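Local coordinates for protein 15-O-acetyltransferase (Fusarium sporotrichioides, PDB 3FOT) that acetylates the 15-hydroxyl group of trichothecene intermediates such as 15-deacetylcalonectrin during the biosynthesis of trichothecene mycotoxins, including T-2 toxin, at residues Ser133-Asp136 and Leu137-Glu140; Ser163-Thr167 and Asp168-Ile172; Leu187-Gly191 and Ile192-Lys196; Leu507-Ile510 and Val511-Leu515. All coordinates share one frame; numbering follows the deposited sequence.

Following the chain from the N terminus, all four contacts are local, in series, and neither nest nor cross. Contact 1 opens helix 134-147 just after strand 125-129, capping its first turn. Contact 2 closes a turn within the loop between the antiparallel neighbours 158-163 and 177-184 of the six-stranded mixed sheet, about 18 Å from contact 1 between centres. Contact 3 follows strand 177-184 and starts helix 191-205, its centre about 6 Å from that of the molecule. Far along the sequence, contact 4 lies within helix 500-516, about 40 Å from contact 2 between centres. Contacts 1 and 4 both reach strand 277-283 of the second mixed sheet, and contacts 1 and 3 both touch strand 53-61.

Contact 1. Residues Ser133-Asp136 and Leu137-Glu140; sequences SALD and LWSE
Leu135 and Trp138 meet where the first turn of helix 134-147 passes into the second: Leu135 CD2 comes within 4.3 Å of Trp138 CE3. Trp138 CG stands anti to the backbone N (chi1 171°), which swings the indole outward from the helix, to a hydrogen bond from NE1 to Asn470 and an edge-to-face meeting with Tyr54, with CE3 left to touch the leucine. Leu137 is buried like Trp138, against Phe160, Leu162 and Leu181.

The other side is looser and polar. Leu135 O lies at the border: the indole edge is next to it, near the ring plane, and a water donates to it at 2.9 Å, a second donor beside Ser139 N. The same water is 2.6 Å from Ser139 OG. Exposed Glu140 pairs with Lys132. At the start of the helix Ser133 and Asp136 form a capping box: Asp136 N donates to Ser133 OG at 3.0 Å, and Ser133 N returns a bond of 3.0 Å to Asp136 OD2, meeting it 44° out of the carboxylate plane. The box satisfies an amide of the first turn that has no helical carbonyl before it, and the Asp136 carboxylate probably gains from the positive end of the helix dipole.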
ATOM      1  N   SER A 133      -4.311  16.791 -11.994  1.00 14.33           N
ATOM      2  CA  SER A 133      -4.126  15.338 -11.973  1.00 13.41           C
ATOM      3  C   SER A 133      -4.592  14.754 -10.629  1.00 13.28           C
ATOM      4  O   SER A 133      -4.816  15.491  -9.672  1.00 12.53           O
ATOM      5  CB  SER A 133      -2.650  14.988 -12.166  1.00 14.38           C
ATOM      6  OG  SER A 133      -1.899  15.314 -11.009  1.00 13.32           O
ATOM      7  N   ALA A 134      -4.699  13.426 -10.564  1.00 11.69           N
ATOM      8  CA  ALA A 134      -5.005  12.757  -9.297  1.00 11.90           C
ATOM      9  C   ALA A 134      -3.966  13.096  -8.206  1.00 11.88           C
ATOM     10  O   ALA A 134      -4.331  13.353  -7.050  1.00 12.25           O
ATOM     11  CB  ALA A 134      -5.133  11.225  -9.510  1.00 12.17           C
ATOM     12  N   LEU A 135      -2.677  13.083  -8.557  1.00 12.28           N
ATOM     13  CA  LEU A 135      -1.643  13.430  -7.567  1.00 12.79           C
ATOM     14  C   LEU A 135      -1.648  14.903  -7.179  1.00 12.48           C
ATOM     15  O   LEU A 135      -1.275  15.232  -6.066  1.00 11.06           O
ATOM     16  CB  LEU A 135      -0.240  12.973  -7.994  1.00 13.71           C
ATOM     17  CG  LEU A 135      -0.095  11.435  -7.967  1.00 16.61           C
ATOM     18  CD1 LEU A 135       1.271  11.003  -8.476  1.00 20.18           C
ATOM     19  CD2 LEU A 135      -0.367  10.819  -6.598  1.00 17.85           C
ATOM     20  N   ASP A 136      -2.064  15.783  -8.094  1.00 12.48           N
ATOM     21  CA  ASP A 136      -2.257  17.211  -7.759  1.00 12.22           C
ATOM     22  C   ASP A 136      -3.298  17.326  -6.661  1.00 11.64           C
ATOM     23  O   ASP A 136      -3.137  18.069  -5.705  1.00 11.23           O
ATOM     24  CB  ASP A 136      -2.765  18.014  -8.965  1.00 13.21           C
ATOM     25  CG  ASP A 136      -1.699  18.283 -10.008  1.00 15.73           C
ATOM     26  OD1 ASP A 136      -0.498  18.146  -9.716  1.00 15.61           O
ATOM     27  OD2 ASP A 136      -2.086  18.618 -11.148  1.00 17.82           O
ATOM     28  N   LEU A 137      -4.371  16.563  -6.803  1.00 10.90           N
ATOM     29  CA  LEU A 137      -5.438  16.560  -5.808  1.00 10.43           C
ATOM     30  C   LEU A 137      -4.984  15.974  -4.467  1.00  9.96           C
ATOM     31  O   LEU A 137      -5.353  16.477  -3.398  1.00  9.87           O
ATOM     32  CB  LEU A 137      -6.641  15.797  -6.346  1.00 11.01           C
ATOM     33  CG  LEU A 137      -7.843  15.720  -5.413  1.00 11.42           C
ATOM     34  CD1 LEU A 137      -8.333  17.118  -5.011  1.00 12.57           C
ATOM     35  CD2 LEU A 137      -8.950  14.876  -6.102  1.00 11.45           C
ATOM     36  N   TRP A 138      -4.162  14.936  -4.508  1.00  9.63           N
ATOM     37  CA  TRP A 138      -3.577  14.414  -3.271  1.00 10.24           C
ATOM     38  C   TRP A 138      -2.870  15.553  -2.526  1.00 10.86           C
ATOM     39  O   TRP A 138      -3.082  15.771  -1.320  1.00 10.62           O
ATOM     40  CB  TRP A 138      -2.599  13.281  -3.621  1.00 11.12           C
ATOM     41  CG  TRP A 138      -1.770  12.821  -2.440  1.00 11.21           C
ATOM     42  CD1 TRP A 138      -2.233  12.316  -1.285  1.00 11.85           C
ATOM     43  CD2 TRP A 138      -0.348  12.859  -2.329  1.00 11.85           C
ATOM     44  NE1 TRP A 138      -1.179  12.025  -0.429  1.00 11.81           N
ATOM     45  CE2 TRP A 138      -0.013  12.360  -1.050  1.00 12.19           C
ATOM     46  CE3 TRP A 138       0.678  13.267  -3.185  1.00 12.70           C
ATOM     47  CZ2 TRP A 138       1.304  12.228  -0.614  1.00 12.90           C
ATOM     48  CZ3 TRP A 138       1.997  13.144  -2.752  1.00 14.17           C
ATOM     49  CH2 TRP A 138       2.299  12.628  -1.477  1.00 13.48           C
ATOM     50  N   SER A 139      -2.017  16.272  -3.256  1.00 11.88           N
ATOM     51  CA  SER A 139      -1.267  17.395  -2.690  1.00 13.39           C
ATOM     52  C   SER A 139      -2.222  18.395  -2.039  1.00 12.99           C
ATOM     53  O   SER A 139      -2.000  18.854  -0.913  1.00 12.58           O
ATOM     54  CB  SER A 139      -0.437  18.085  -3.782  1.00 13.82           C
ATOM     55  OG  SER A 139       0.629  17.235  -4.202  1.00 20.46           O
ATOM     56  N   GLU A 140      -3.297  18.715  -2.749  1.00 12.45           N
ATOM     57  CA  GLU A 140      -4.242  19.709  -2.287  1.00 13.77           C
ATOM     58  C   GLU A 140      -4.961  19.221  -1.035  1.00 12.86           C
ATOM     59  O   GLU A 140      -5.180  19.988  -0.093  1.00 12.85           O
ATOM     60  CB  GLU A 140      -5.229  20.008  -3.416  1.00 14.59           C
ATOM     61  CG  GLU A 140      -6.395  20.823  -2.998  1.00 19.01           C
ATOM     62  CD  GLU A 140      -7.438  20.892  -4.084  1.00 24.31           C
ATOM     63  OE1 GLU A 140      -8.639  20.922  -3.727  1.00 28.77           O
ATOM     64  OE2 GLU A 140      -7.047  20.898  -5.273  1.00 25.48           O
TER
HETATM   65  O   HOH W   1       1.567  15.971  -6.277  1.00 29.16           O

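Contact 2. Residues Ser163-Thr167 and Asp168-Ile172; sequences SDVST and DSTPI
Thr167 and Thr170 set their side chains at about a right angle, and the two hydroxyls meet where they cross: Thr167 OG1 and Thr170 OG1 are hydrogen-bonded at 3.0 Å, and either could be the donor. The torsion of Thr167 explains the reach, because chi1 of 75° tucks OG1 between the backbone N and the carbonyl carbon, over the turn that follows. From there OG1 also accepts from Ser169 N at 3.2 Å, so one hydroxyl serves both a backbone amide and a side chain. Beneath this pair the backbone closes on itself, with Thr170 N donating to Thr167 O at 3.2 Å from well above the carbonyl plane, 69° out of it. A water donates to the same Thr167 O at 3.0 Å and to Thr170 O at 2.7 Å, bridging the two carbonyls.

Val165 and Thr170 are arranged differently. Their side chains slide past each other in opposite directions, and Thr170 CG2 rests 3.8 Å from Val165 CB. Thr170 thus turns its methyl to the valine and its hydroxyl to Thr167. Further in, Val165 CG1 approaches Ile172 CG1 at 4.4 Å, while both Ile172 branches, CG1 and CG2, face Ser163 OG at 4.1 Å; the hydrogen bond of that hydroxyl is to Thr177 O. Leu71 of helix 71-88 touches both Ser163 and Val165, and Asp168 has a backbone bond with Gln72. At the centre is a type I beta turn, Thr167 to Thr170, preceded by an inverse gamma turn centred on Asp164, in the loop joining antiparallel strands 158-163 and 177-184.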
ATOM      1  N   SER A 163     -11.729  15.314 -14.655  1.00 10.46           N
ATOM      2  CA  SER A 163     -11.482  15.375 -16.095  1.00 10.64           C
ATOM      3  C   SER A 163     -11.491  16.840 -16.501  1.00 11.22           C
ATOM      4  O   SER A 163     -12.261  17.629 -15.961  1.00 10.29           O
ATOM      5  CB  SER A 163     -12.519  14.581 -16.920  1.00 10.55           C
ATOM      6  OG  SER A 163     -12.087  14.416 -18.281  1.00 11.49           O
ATOM      7  N   ASP A 164     -10.641  17.170 -17.474  1.00 11.77           N
ATOM      8  CA  ASP A 164     -10.504  18.558 -17.930  1.00 12.66           C
ATOM      9  C   ASP A 164     -11.610  18.909 -18.927  1.00 12.95           C
ATOM     10  O   ASP A 164     -11.370  19.025 -20.132  1.00 13.95           O
ATOM     11  CB  ASP A 164      -9.129  18.793 -18.539  1.00 13.23           C
ATOM     12  CG  ASP A 164      -8.836  20.268 -18.758  1.00 14.97           C
ATOM     13  OD1 ASP A 164      -9.618  21.133 -18.293  1.00 15.06           O
ATOM     14  OD2 ASP A 164      -7.817  20.547 -19.409  1.00 17.03           O
ATOM     15  N   VAL A 165     -12.815  19.077 -18.400  1.00 12.83           N
ATOM     16  CA  VAL A 165     -13.991  19.443 -19.178  1.00 13.65           C
ATOM     17  C   VAL A 165     -14.635  20.627 -18.465  1.00 13.89           C
ATOM     18  O   VAL A 165     -14.275  20.910 -17.327  1.00 13.73           O
ATOM     19  CB  VAL A 165     -14.985  18.259 -19.328  1.00 13.29           C
ATOM     20  CG1 VAL A 165     -14.395  17.166 -20.218  1.00 15.12           C
ATOM     21  CG2 VAL A 165     -15.415  17.693 -17.947  1.00 14.87           C
ATOM     22  N   SER A 166     -15.577  21.318 -19.125  1.00 14.32           N
ATOM     23  CA  SER A 166     -16.171  22.522 -18.559  0.50 14.86           C
ATOM     24  C   SER A 166     -17.064  22.241 -17.357  1.00 14.96           C
ATOM     25  O   SER A 166     -16.971  22.922 -16.340  1.00 15.28           O
ATOM     26  CB  SER A 166     -16.945  23.291 -19.630  0.50 15.15           C
ATOM     27  OG  SER A 166     -16.047  23.780 -20.604  0.50 15.71           O
ATOM     28  N   THR A 167     -17.920  21.234 -17.480  1.00 14.87           N
ATOM     29  CA  THR A 167     -18.912  20.952 -16.446  1.00 15.00           C
ATOM     30  C   THR A 167     -19.050  19.443 -16.264  1.00 14.56           C
ATOM     31  O   THR A 167     -18.505  18.676 -17.038  1.00 13.50           O
ATOM     32  CB  THR A 167     -20.314  21.510 -16.819  1.00 15.57           C
ATOM     33  OG1 THR A 167     -20.920  20.680 -17.819  1.00 16.50           O
ATOM     34  CG2 THR A 167     -20.221  22.946 -17.350  1.00 16.32           C
ATOM     35  N   ASP A 168     -19.827  19.045 -15.268  1.00 14.36           N
ATOM     36  CA  ASP A 168     -20.013  17.614 -14.993  1.00 14.46           C
ATOM     37  C   ASP A 168     -20.955  16.911 -15.962  1.00 13.48           C
ATOM     38  O   ASP A 168     -21.095  15.678 -15.887  1.00 12.91           O
ATOM     39  CB  ASP A 168     -20.408  17.372 -13.533  1.00 15.57           C
ATOM     40  CG  ASP A 168     -21.692  18.054 -13.132  1.00 19.88           C
ATOM     41  OD1 ASP A 168     -22.478  18.487 -14.017  1.00 21.67           O
ATOM     42  OD2 ASP A 168     -21.913  18.157 -11.896  1.00 24.41           O
ATOM     43  N   SER A 169     -21.593  17.678 -16.863  1.00 12.40           N
ATOM     44  CA  SER A 169     -22.431  17.078 -17.910  0.50 12.06           C
ATOM     45  C   SER A 169     -21.815  17.240 -19.304  1.00 12.28           C
ATOM     46  O   SER A 169     -22.424  16.862 -20.315  1.00 12.18           O
ATOM     47  CB  SER A 169     -23.861  17.643 -17.868  0.50 12.02           C
ATOM     48  OG  SER A 169     -23.830  19.051 -18.005  0.50 10.20           O
ATOM     49  N   THR A 170     -20.589  17.780 -19.353  1.00 12.26           N
ATOM     50  CA  THR A 170     -19.846  17.860 -20.598  1.00 12.68           C
ATOM     51  C   THR A 170     -19.402  16.447 -21.038  1.00 12.79           C
ATOM     52  O   THR A 170     -18.745  15.750 -20.264  1.00 13.44           O
ATOM     53  CB  THR A 170     -18.602  18.767 -20.426  1.00 12.74           C
ATOM     54  OG1 THR A 170     -19.021  20.073 -19.999  1.00 15.25           O
ATOM     55  CG2 THR A 170     -17.800  18.872 -21.735  1.00 13.27           C
ATOM     56  N   PRO A 171     -19.722  16.040 -22.286  1.00 12.38           N
ATOM     57  CA  PRO A 171     -19.225  14.748 -22.765  1.00 12.18           C
ATOM     58  C   PRO A 171     -17.697  14.719 -22.758  1.00 11.64           C
ATOM     59  O   PRO A 171     -17.029  15.691 -23.178  1.00 11.91           O
ATOM     60  CB  PRO A 171     -19.771  14.656 -24.195  1.00 12.36           C
ATOM     61  CG  PRO A 171     -20.920  15.615 -24.247  1.00 12.86           C
ATOM     62  CD  PRO A 171     -20.538  16.731 -23.308  1.00 12.63           C
ATOM     63  N   ILE A 172     -17.156  13.623 -22.242  1.00 10.76           N
ATOM     64  CA  ILE A 172     -15.715  13.473 -22.137  1.00 11.24           C
ATOM     65  C   ILE A 172     -15.227  13.077 -23.538  1.00 11.80           C
ATOM     66  O   ILE A 172     -15.653  12.071 -24.071  1.00 11.99           O
ATOM     67  CB  ILE A 172     -15.334  12.454 -21.053  1.00 11.17           C
ATOM     68  CG1 ILE A 172     -15.694  13.023 -19.652  1.00 11.80           C
ATOM     69  CG2 ILE A 172     -13.829  12.126 -21.136  1.00 11.44           C
ATOM     70  CD1 ILE A 172     -15.910  11.946 -18.641  1.00 15.78           C
TER
HETATM   71  O   HOH W   2     -18.255  15.773 -17.587  1.00 10.94           O

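Contact 3. Residues Leu187-Gly191 and Ile192-Lys196; sequences LFWDG and IGCRK
The Trp189 indole carries Cys194 SG over one face, 4.5 Å from the centroid of the five-membered ring and only 8° off its normal, a sulfur-aromatic contact. Phe188 CB lies over the opposite face, offset toward the rim, and NE1 is bonded to Ser156 O. The second flat group is the Arg195 guanidinium, which meets Gly191 O at its edge, nearly in plane. Arg195 NE donates to that oxygen at 3.0 Å and Arg195 N at 3.1 Å, from opposite faces of the carbonyl plane. A bend at chi3 (-76°) folds the side chain back for this. NH1 goes on to Asp439 O, and the guanidinium has a cation-pi contact with Phe467.

Asp190 is the aspartate of the BAHD-superfamily HxxxDG motif and the N-cap of helix 191-205: OD1 accepts from Gly193 N at 2.9 Å, nearly along its C-O axis. Its other oxygen, OD2, takes a salt bridge from Arg342 and hydrogen bonds from Cys357 N and Gln358. With both oxygens engaged, the buried carboxylate is held in one rotation. Its side chain lies about 10 Å from that of His414, which binds 15-deacetylcalonectrin; the Arg342 salt bridge fits a structural role, as in relatives.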
ATOM      1  N   LEU A 187      -6.261   1.669   7.914  1.00  8.26           N
ATOM      2  CA  LEU A 187      -6.658   0.671   8.918  1.00  8.27           C
ATOM      3  C   LEU A 187      -7.314  -0.566   8.267  1.00  8.10           C
ATOM      4  O   LEU A 187      -7.126  -1.688   8.739  1.00  9.04           O
ATOM      5  CB  LEU A 187      -7.624   1.299   9.957  1.00  7.56           C
ATOM      6  CG  LEU A 187      -8.092   0.425  11.116  1.00  8.21           C
ATOM      7  CD1 LEU A 187      -6.890  -0.268  11.845  1.00  8.80           C
ATOM      8  CD2 LEU A 187      -8.915   1.289  12.087  1.00  9.55           C
ATOM      9  N   PHE A 188      -8.100  -0.354   7.204  1.00  8.05           N
ATOM     10  CA  PHE A 188      -9.031  -1.396   6.726  1.00  8.34           C
ATOM     11  C   PHE A 188      -8.484  -2.260   5.585  1.00  9.23           C
ATOM     12  O   PHE A 188      -9.182  -3.174   5.071  1.00  9.94           O
ATOM     13  CB  PHE A 188     -10.370  -0.753   6.310  1.00  8.80           C
ATOM     14  CG  PHE A 188     -10.930   0.180   7.357  1.00  9.27           C
ATOM     15  CD1 PHE A 188     -11.423  -0.302   8.570  1.00  9.64           C
ATOM     16  CD2 PHE A 188     -10.924   1.543   7.150  1.00  7.95           C
ATOM     17  CE1 PHE A 188     -11.915   0.598   9.528  1.00  9.37           C
ATOM     18  CE2 PHE A 188     -11.408   2.430   8.096  1.00  7.94           C
ATOM     19  CZ  PHE A 188     -11.903   1.969   9.284  1.00 11.26           C
ATOM     20  N   TRP A 189      -7.243  -1.976   5.205  1.00  9.21           N
ATOM     21  CA  TRP A 189      -6.611  -2.622   4.050  1.00  9.32           C
ATOM     22  C   TRP A 189      -5.119  -2.700   4.198  1.00 10.26           C
ATOM     23  O   TRP A 189      -4.520  -1.877   4.867  1.00 11.72           O
ATOM     24  CB  TRP A 189      -6.807  -1.770   2.789  1.00  9.66           C
ATOM     25  CG  TRP A 189      -8.137  -1.099   2.604  1.00  8.05           C
ATOM     26  CD1 TRP A 189      -8.492   0.163   3.038  1.00  9.45           C
ATOM     27  CD2 TRP A 189      -9.259  -1.606   1.887  1.00  9.14           C
ATOM     28  NE1 TRP A 189      -9.770   0.455   2.628  1.00  8.46           N
ATOM     29  CE2 TRP A 189     -10.265  -0.610   1.924  1.00  8.35           C
ATOM     30  CE3 TRP A 189      -9.527  -2.818   1.210  1.00 10.05           C
ATOM     31  CZ2 TRP A 189     -11.514  -0.777   1.310  1.00  9.13           C
ATOM     32  CZ3 TRP A 189     -10.777  -2.982   0.609  1.00 10.62           C
ATOM     33  CH2 TRP A 189     -11.747  -1.969   0.658  1.00  9.86           C
ATOM     34  N   ASP A 190      -4.482  -3.626   3.484  1.00  9.00           N
ATOM     35  CA  ASP A 190      -3.095  -3.334   3.129  1.00  8.27           C
ATOM     36  C   ASP A 190      -3.056  -2.913   1.660  1.00  8.54           C
ATOM     37  O   ASP A 190      -4.104  -2.845   1.006  1.00  7.69           O
ATOM     38  CB  ASP A 190      -2.139  -4.494   3.445  1.00  9.09           C
ATOM     39  CG  ASP A 190      -2.546  -5.793   2.821  1.00 10.67           C
ATOM     40  OD1 ASP A 190      -3.351  -5.794   1.875  1.00 12.03           O
ATOM     41  OD2 ASP A 190      -1.996  -6.832   3.260  1.00  9.48           O
ATOM     42  N   GLY A 191      -1.878  -2.609   1.135  1.00  8.96           N
ATOM     43  CA  GLY A 191      -1.787  -2.222  -0.283  1.00 10.86           C
ATOM     44  C   GLY A 191      -2.373  -3.210  -1.255  1.00 11.52           C
ATOM     45  O   GLY A 191      -2.936  -2.821  -2.277  1.00 12.81           O
ATOM     46  N   ILE A 192      -2.252  -4.504  -0.939  1.00 10.20           N
ATOM     47  CA  ILE A 192      -2.800  -5.568  -1.776  1.00 10.49           C
ATOM     48  C   ILE A 192      -4.321  -5.527  -1.774  1.00 10.14           C
ATOM     49  O   ILE A 192      -4.952  -5.560  -2.833  1.00 10.63           O
ATOM     50  CB  ILE A 192      -2.272  -6.934  -1.297  1.00 11.04           C
ATOM     51  CG1 ILE A 192      -0.753  -6.933  -1.517  1.00 13.60           C
ATOM     52  CG2 ILE A 192      -3.042  -8.114  -1.982  1.00 10.82           C
ATOM     53  CD1 ILE A 192      -0.080  -8.193  -1.295  1.00 17.38           C
ATOM     54  N   GLY A 193      -4.901  -5.448  -0.585  1.00  9.08           N
ATOM     55  CA  GLY A 193      -6.339  -5.489  -0.465  1.00  8.32           C
ATOM     56  C   GLY A 193      -6.963  -4.274  -1.142  1.00  8.60           C
ATOM     57  O   GLY A 193      -8.018  -4.374  -1.795  1.00  8.10           O
ATOM     58  N   CYS A 194      -6.314  -3.121  -0.993  1.00  8.72           N
ATOM     59  CA  CYS A 194      -6.856  -1.879  -1.539  1.00  8.72           C
ATOM     60  C   CYS A 194      -6.772  -1.928  -3.068  1.00  8.38           C
ATOM     61  O   CYS A 194      -7.738  -1.600  -3.761  1.00  8.83           O
ATOM     62  CB  CYS A 194      -6.102  -0.657  -0.988  1.00  9.39           C
ATOM     63  SG  CYS A 194      -7.040   0.857  -1.222  1.00 12.94           S
ATOM     64  N   ARG A 195      -5.644  -2.360  -3.617  1.00  8.64           N
ATOM     65  CA  ARG A 195      -5.569  -2.505  -5.086  1.00  9.15           C
ATOM     66  C   ARG A 195      -6.532  -3.558  -5.633  1.00  9.57           C
ATOM     67  O   ARG A 195      -7.117  -3.358  -6.705  1.00  8.91           O
ATOM     68  CB  ARG A 195      -4.144  -2.804  -5.532  1.00  9.57           C
ATOM     69  CG  ARG A 195      -3.276  -1.573  -5.339  1.00 10.44           C
ATOM     70  CD  ARG A 195      -1.844  -1.860  -5.693  1.00 16.13           C
ATOM     71  NE  ARG A 195      -1.180  -2.634  -4.655  1.00 18.73           N
ATOM     72  CZ  ARG A 195      -0.045  -3.293  -4.838  1.00 20.27           C
ATOM     73  NH1 ARG A 195       0.531  -3.298  -6.041  1.00 19.54           N
ATOM     74  NH2 ARG A 195       0.486  -3.991  -3.833  1.00 21.17           N
ATOM     75  N   LYS A 196      -6.694  -4.675  -4.922  1.00  9.40           N
ATOM     76  CA  LYS A 196      -7.673  -5.691  -5.337  1.00  9.44           C
ATOM     77  C   LYS A 196      -9.063  -5.035  -5.410  1.00  8.89           C
ATOM     78  O   LYS A 196      -9.832  -5.267  -6.325  1.00  8.69           O
ATOM     79  CB  LYS A 196      -7.714  -6.867  -4.356  1.00 10.35           C
ATOM     80  CG  LYS A 196      -6.511  -7.834  -4.528  1.00 10.66           C
ATOM     81  CD  LYS A 196      -6.404  -8.878  -3.399  1.00 12.33           C
ATOM     82  CE  LYS A 196      -7.563  -9.885  -3.404  1.00 14.78           C
ATOM     83  NZ  LYS A 196      -7.593 -10.797  -4.603  1.00 15.07           N
TER

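Contact 4. Residues Leu507-Ile510 and Val511-Leu515; sequences LQSI and VEFML
Met514 lies alongside Ile510, one turn on in helix 500-516, the two side chains pointing the same way. From CB, 3.8 Å from Ile510 O, the methionine runs to CG, which is nearer that same oxygen at 3.5 Å. Met514 SD then reaches Ile510 CG2 at 4.1 Å. The side chain as a whole packs on Thr310 and Ala313 of helix 306-321. In the backbone, Met514 N donates to Ile510 O at 3.1 Å, nearly straight at 170°.

The same spacing pairs Leu507 with Val511, where Leu507 CD1 and Val511 CG2 stand 4.3 Å apart, and Ser509 with Phe513. In that last pair Ser509 OG is 3.8 Å from Phe513 CE2. The hydroxyl is bonded to NE2 of His375, whose ring also stacks on Phe513, so one histidine meets both residues.

Helix 500-516 is covered along several flanks. Leu507 rests on Val280 and His282 of strand 277-283; Leu507, Ile510 and Met514 all touch Leu489 of strand 486-494, its neighbour in the mixed sheet; and Ser509 and Ile510 meet Ala317 of helix 306-321.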
ATOM      1  N   LEU A 507      16.882   9.494  -5.416  1.00 12.29           N
ATOM      2  CA  LEU A 507      16.120   8.622  -6.337  1.00 12.57           C
ATOM      3  C   LEU A 507      16.892   8.368  -7.639  1.00 11.56           C
ATOM      4  O   LEU A 507      16.976   7.227  -8.134  1.00 11.37           O
ATOM      5  CB  LEU A 507      14.753   9.254  -6.651  1.00 12.19           C
ATOM      6  CG  LEU A 507      13.839   8.421  -7.569  1.00 13.41           C
ATOM      7  CD1 LEU A 507      13.672   6.944  -7.095  1.00 16.11           C
ATOM      8  CD2 LEU A 507      12.482   9.131  -7.686  1.00 14.10           C
ATOM      9  N   GLN A 508      17.465   9.427  -8.190  1.00 12.06           N
ATOM     10  CA  GLN A 508      18.218   9.304  -9.447  1.00 12.49           C
ATOM     11  C   GLN A 508      19.450   8.397  -9.282  1.00 11.58           C
ATOM     12  O   GLN A 508      19.828   7.643 -10.205  1.00 10.52           O
ATOM     13  CB  GLN A 508      18.636  10.686  -9.966  1.00 12.66           C
ATOM     14  CG  GLN A 508      17.444  11.506 -10.536  1.00 16.57           C
ATOM     15  CD  GLN A 508      16.577  10.668 -11.503  1.00 22.96           C
ATOM     16  OE1 GLN A 508      15.405  10.358 -11.213  1.00 27.08           O
ATOM     17  NE2 GLN A 508      17.167  10.260 -12.628  1.00 22.87           N
ATOM     18  N   SER A 509      20.070   8.469  -8.112  1.00 11.65           N
ATOM     19  CA  SER A 509      21.214   7.607  -7.798  1.00 11.27           C
ATOM     20  C   SER A 509      20.807   6.133  -7.794  1.00 11.30           C
ATOM     21  O   SER A 509      21.512   5.266  -8.346  1.00 10.93           O
ATOM     22  CB  SER A 509      21.816   7.999  -6.433  1.00 12.18           C
ATOM     23  OG  SER A 509      22.963   7.177  -6.146  1.00 12.36           O
ATOM     24  N   ILE A 510      19.681   5.842  -7.138  1.00 10.35           N
ATOM     25  CA  ILE A 510      19.153   4.494  -7.092  1.00 10.29           C
ATOM     26  C   ILE A 510      18.886   4.017  -8.505  1.00 10.83           C
ATOM     27  O   ILE A 510      19.302   2.926  -8.872  1.00  9.42           O
ATOM     28  CB  ILE A 510      17.818   4.432  -6.314  1.00 10.30           C
ATOM     29  CG1 ILE A 510      18.030   4.784  -4.837  1.00 11.71           C
ATOM     30  CG2 ILE A 510      17.156   3.069  -6.481  1.00 10.73           C
ATOM     31  CD1 ILE A 510      16.711   5.226  -4.161  1.00 10.10           C
ATOM     32  N   VAL A 511      18.201   4.848  -9.286  1.00 10.33           N
ATOM     33  CA  VAL A 511      17.859   4.483 -10.681  1.00 10.86           C
ATOM     34  C   VAL A 511      19.118   4.206 -11.517  1.00 11.02           C
ATOM     35  O   VAL A 511      19.173   3.222 -12.275  1.00 11.16           O
ATOM     36  CB  VAL A 511      16.971   5.569 -11.348  1.00 10.46           C
ATOM     37  CG1 VAL A 511      16.816   5.304 -12.845  1.00 12.07           C
ATOM     38  CG2 VAL A 511      15.582   5.614 -10.689  1.00 11.11           C
ATOM     39  N   GLU A 512      20.115   5.085 -11.384  1.00 11.12           N
ATOM     40  CA  GLU A 512      21.377   4.904 -12.087  1.00 12.98           C
ATOM     41  C   GLU A 512      22.038   3.554 -11.773  1.00 11.35           C
ATOM     42  O   GLU A 512      22.528   2.870 -12.682  1.00 11.40           O
ATOM     43  CB  GLU A 512      22.323   6.072 -11.802  1.00 12.70           C
ATOM     44  CG  GLU A 512      23.528   6.095 -12.740  1.00 15.50           C
ATOM     45  CD  GLU A 512      24.452   7.288 -12.523  1.00 16.47           C
ATOM     46  OE1 GLU A 512      24.091   8.197 -11.730  1.00 19.92           O
ATOM     47  OE2 GLU A 512      25.542   7.301 -13.151  1.00 16.40           O
ATOM     48  N   PHE A 513      22.076   3.162 -10.496  1.00 11.39           N
ATOM     49  CA  PHE A 513      22.643   1.844 -10.163  1.00 10.63           C
ATOM     50  C   PHE A 513      21.833   0.685 -10.744  1.00 10.75           C
ATOM     51  O   PHE A 513      22.403  -0.282 -11.234  1.00 10.73           O
ATOM     52  CB  PHE A 513      22.798   1.650  -8.654  1.00 10.03           C
ATOM     53  CG  PHE A 513      23.959   2.391  -8.049  1.00 11.30           C
ATOM     54  CD1 PHE A 513      25.269   2.202  -8.527  1.00 10.80           C
ATOM     55  CD2 PHE A 513      23.751   3.246  -6.952  1.00 11.11           C
ATOM     56  CE1 PHE A 513      26.362   2.859  -7.934  1.00 10.31           C
ATOM     57  CE2 PHE A 513      24.844   3.919  -6.356  1.00 10.63           C
ATOM     58  CZ  PHE A 513      26.145   3.729  -6.858  1.00 11.10           C
ATOM     59  N   MET A 514      20.502   0.770 -10.669  1.00 10.56           N
ATOM     60  CA  MET A 514      19.663  -0.249 -11.311  1.00 10.62           C
ATOM     61  C   MET A 514      19.986  -0.387 -12.800  1.00 10.70           C
ATOM     62  O   MET A 514      20.122  -1.514 -13.337  1.00 10.91           O
ATOM     63  CB  MET A 514      18.181   0.086 -11.092  1.00 10.49           C
ATOM     64  CG  MET A 514      17.771  -0.125  -9.624  1.00 11.25           C
ATOM     65  SD  MET A 514      16.085   0.419  -9.365  1.00 13.99           S
ATOM     66  CE  MET A 514      15.161  -0.894 -10.194  1.00 13.29           C
ATOM     67  N   LEU A 515      20.113   0.746 -13.473  1.00 10.09           N
ATOM     68  CA  LEU A 515      20.364   0.752 -14.905  1.00 11.12           C
ATOM     69  C   LEU A 515      21.739   0.186 -15.216  1.00 11.19           C
ATOM     70  O   LEU A 515      21.939  -0.480 -16.242  1.00 11.61           O
ATOM     71  CB  LEU A 515      20.186   2.162 -15.486  1.00 10.47           C
ATOM     72  CG  LEU A 515      18.724   2.620 -15.541  1.00  9.91           C
ATOM     73  CD1 LEU A 515      18.687   4.118 -15.859  1.00 11.65           C
ATOM     74  CD2 LEU A 515      17.902   1.788 -16.563  1.00 10.67           C
TER